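Local coordinates for protein 4-hydroxybutyrate coenzyme A transferase (Shewanella oneidensis, PDB 2OAS) that binds coenzyme A and probably transfers it between carboxylic acids such as acetate and 4-hydroxybutyrate, at residues A[242-247]-A[268-273]. Numbering follows the deposited sequence.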
ATOM      1  N   LEU A 242      11.692  17.349  23.408  1.00 45.99           N
ATOM      2  CA  LEU A 242      12.293  16.076  23.790  1.00 45.15           C
ATOM      3  C   LEU A 242      13.774  16.065  23.438  1.00 45.27           C
ATOM      4  O   LEU A 242      14.567  15.335  24.036  1.00 46.14           O
ATOM      5  CB  LEU A 242      11.573  14.914  23.091  1.00 44.11           C
ATOM      6  CG  LEU A 242      10.356  14.304  23.812  1.00 43.00           C
ATOM      7  CD1 LEU A 242       9.423  15.389  24.294  1.00 42.77           C
ATOM      8  CD2 LEU A 242       9.636  13.338  22.884  1.00 40.60           C
ATOM      9  N   VAL A 243      14.146  16.877  22.464  1.00 45.24           N
ATOM     10  CA  VAL A 243      15.532  16.950  22.069  1.00 45.20           C
ATOM     11  C   VAL A 243      16.323  17.645  23.165  1.00 45.96           C
ATOM     12  O   VAL A 243      17.374  17.156  23.581  1.00 46.32           O
ATOM     13  CB  VAL A 243      15.695  17.726  20.744  1.00 44.78           C
ATOM     14  CG1 VAL A 243      17.169  17.923  20.420  1.00 42.15           C
ATOM     15  CG2 VAL A 243      14.993  16.956  19.626  1.00 41.65           C
ATOM     16  N   GLU A 244      15.806  18.768  23.654  1.00 47.12           N
ATOM     17  CA  GLU A 244      16.513  19.502  24.693  1.00 49.73           C
ATOM     18  C   GLU A 244      16.509  18.739  26.015  1.00 49.05           C
ATOM     19  O   GLU A 244      17.257  19.066  26.939  1.00 49.71           O
ATOM     20  CB  GLU A 244      15.909  20.905  24.854  1.00 52.62           C
ATOM     21  CG  GLU A 244      14.395  20.941  24.985  1.00 56.86           C
ATOM     22  CD  GLU A 244      13.784  22.322  24.682  1.00 58.25           C
ATOM     23  OE1 GLU A 244      12.962  22.797  25.520  1.00 58.79           O
ATOM     24  OE2 GLU A 244      14.110  22.917  23.608  1.00 58.25           O
ATOM     25  N   LYS A 245      15.690  17.696  26.078  1.00 48.06           N
ATOM     26  CA  LYS A 245      15.597  16.851  27.259  1.00 47.44           C
ATOM     27  C   LYS A 245      16.552  15.666  27.142  1.00 47.08           C
ATOM     28  O   LYS A 245      16.702  14.891  28.081  1.00 48.03           O
ATOM     29  CB  LYS A 245      14.157  16.343  27.429  1.00 49.66           C
ATOM     30  CG  LYS A 245      13.427  16.917  28.632  1.00 51.56           C
ATOM     31  CD  LYS A 245      13.461  18.433  28.608  1.00 54.88           C
ATOM     32  CE  LYS A 245      13.142  19.038  29.979  1.00 56.37           C
ATOM     33  NZ  LYS A 245      13.401  20.522  30.024  1.00 56.46           N
ATOM     34  N   GLY A 246      17.194  15.514  25.985  1.00 45.62           N
ATOM     35  CA  GLY A 246      18.121  14.409  25.801  1.00 43.28           C
ATOM     36  C   GLY A 246      17.430  13.097  25.470  1.00 42.30           C
ATOM     37  O   GLY A 246      18.087  12.099  25.183  1.00 40.87           O
ATOM     38  N   VAL A 247      16.098  13.102  25.495  1.00 41.16           N
ATOM     39  CA  VAL A 247      15.313  11.902  25.205  1.00 39.91           C
ATOM     40  C   VAL A 247      15.537  11.420  23.778  1.00 39.02           C
ATOM     41  O   VAL A 247      15.497  10.226  23.501  1.00 39.75           O
ATOM     42  CB  VAL A 247      13.809  12.172  25.402  1.00 40.83           C
ATOM     43  CG1 VAL A 247      13.018  10.895  25.210  1.00 41.14           C
ATOM     44  CG2 VAL A 247      13.564  12.736  26.779  1.00 40.75           C
ATOM     45  N   SER A 268       6.564  27.039  15.920  1.00 30.79           N
ATOM     46  CA  SER A 268       6.912  28.393  16.343  1.00 32.41           C
ATOM     47  C   SER A 268       8.277  28.877  15.849  1.00 32.45           C
ATOM     48  O   SER A 268       9.027  28.130  15.228  1.00 32.56           O
ATOM     49  CB  SER A 268       6.873  28.485  17.861  1.00 31.88           C
ATOM     50  OG  SER A 268       7.963  27.787  18.415  1.00 30.50           O
ATOM     51  N   GLN A 269       8.597  30.134  16.136  1.00 33.63           N
ATOM     52  CA  GLN A 269       9.867  30.707  15.707  1.00 34.28           C
ATOM     53  C   GLN A 269      11.050  30.016  16.372  1.00 35.09           C
ATOM     54  O   GLN A 269      12.154  30.015  15.832  1.00 34.40           O
ATOM     55  CB  GLN A 269       9.909  32.205  15.999  1.00 34.46           C
ATOM     56  CG  GLN A 269      11.176  32.914  15.498  1.00 35.46           C
ATOM     57  CD  GLN A 269      11.440  32.696  14.013  1.00 35.55           C
ATOM     58  OE1 GLN A 269      10.556  32.860  13.176  1.00 33.79           O
ATOM     59  NE2 GLN A 269      12.680  32.330  13.684  1.00 35.89           N
ATOM     60  N   LYS A 270      10.820  29.432  17.544  1.00 36.12           N
ATOM     61  CA  LYS A 270      11.877  28.723  18.270  1.00 35.74           C
ATOM     62  C   LYS A 270      12.301  27.507  17.446  1.00 34.73           C
ATOM     63  O   LYS A 270      13.478  27.158  17.380  1.00 34.15           O
ATOM     64  CB  LYS A 270      11.357  28.241  19.628  1.00 38.24           C
ATOM     65  CG  LYS A 270      12.043  28.856  20.840  1.00 42.04           C
ATOM     66  CD  LYS A 270      12.487  27.761  21.836  1.00 43.83           C
ATOM     67  CE  LYS A 270      11.300  26.929  22.341  1.00 44.45           C
ATOM     68  NZ  LYS A 270      11.746  25.683  23.055  1.00 46.41           N
ATOM     69  N   LEU A 271      11.329  26.860  16.824  1.00 32.87           N
ATOM     70  CA  LEU A 271      11.619  25.692  16.011  1.00 32.69           C
ATOM     71  C   LEU A 271      12.429  26.104  14.798  1.00 32.00           C
ATOM     72  O   LEU A 271      13.472  25.515  14.511  1.00 32.41           O
ATOM     73  CB  LEU A 271      10.324  25.018  15.541  1.00 33.26           C
ATOM     74  CG  LEU A 271      10.468  23.672  14.825  1.00 33.47           C
ATOM     75  CD1 LEU A 271      11.040  22.650  15.797  1.00 32.28           C
ATOM     76  CD2 LEU A 271       9.109  23.186  14.315  1.00 32.24           C
ATOM     77  N   TYR A 272      11.962  27.128  14.092  1.00 31.03           N
ATOM     78  CA  TYR A 272      12.657  27.578  12.890  1.00 30.77           C
ATOM     79  C   TYR A 272      14.058  28.046  13.246  1.00 31.99           C
ATOM     80  O   TYR A 272      14.971  28.080  12.412  1.00 32.67           O
ATOM     81  CB  TYR A 272      11.882  28.714  12.218  1.00 27.99           C
ATOM     82  CG  TYR A 272      10.451  28.365  11.870  1.00 27.28           C
ATOM     83  CD1 TYR A 272      10.102  27.072  11.486  1.00 28.25           C
ATOM     84  CD2 TYR A 272       9.450  29.335  11.898  1.00 26.17           C
ATOM     85  CE1 TYR A 272       8.785  26.753  11.141  1.00 27.26           C
ATOM     86  CE2 TYR A 272       8.135  29.030  11.554  1.00 26.43           C
ATOM     87  CZ  TYR A 272       7.805  27.733  11.178  1.00 26.37           C
ATOM     88  OH  TYR A 272       6.513  27.390  10.854  1.00 23.92           O
ATOM     89  N   ASP A 273      14.226  28.396  14.505  1.00 32.55           N
ATOM     90  CA  ASP A 273      15.491  28.883  14.992  1.00 33.75           C
ATOM     91  C   ASP A 273      16.429  27.727  15.251  1.00 33.62           C
ATOM     92  O   ASP A 273      17.648  27.833  15.101  1.00 32.84           O
ATOM     93  CB  ASP A 273      15.253  29.619  16.283  1.00 36.93           C
ATOM     94  CG  ASP A 273      16.155  30.766  16.439  1.00 39.48           C
ATOM     95  OD1 ASP A 273      17.390  30.552  16.386  1.00 44.57           O
ATOM     96  OD2 ASP A 273      15.623  31.880  16.599  1.00 42.20           O
TER
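Glu-244 and Lys-270 reach for one another between two helices and make the whole of this contact, a worked example of how opposite charges can link two helices at a protein surface. The ammonium nitrogen NZ of Lys-270 stands 3.7 Å from OE2 of Glu-244, a long salt bridge. OE1 is only slightly more distant, at 4.0 Å from the same NZ, so the amine faces both carboxylate oxygens without closing on either to hydrogen-bonding distance. The attraction is therefore probably mainly electrostatic, and because both residues are exposed, solvent is likely to weaken it.

The two side chains arrive differently. In Glu-244 a first torsion of 49° sets CG where it is flanked by its own N and C, and the rest of the chain is stretched out toward its partner. Lys-270 is bent at its second and third torsions, and the chains run roughly perpendicular to each other. Just 48 Å² is buried in all, shared almost evenly by the pair.

Each residue belongs to a terminal turn of its helix. Glu-244 lies in the last turn of helix 237-244, where Gly-246, with its positive phi, completes a Schellman motif through a 2.9 Å bond from its N to Val-243 O and a weaker one from Val-247 N to Leu-242 O. Lys-270 lies in the first turn of helix 269-275, its backbone N weakly capped by OG of Ser-268, the N-cap residue. That hydroxyl also shares a hydrogen bond with OD1 of Asp-237, while Lys-270 and the buried Leu-271 touch Leu-240, so the two helices are joined by more than charge. Away from the coenzyme A site, the arrangement is typical of a peripheral interhelical salt bridge, spanning a Schellman-terminated helix and a serine-capped one.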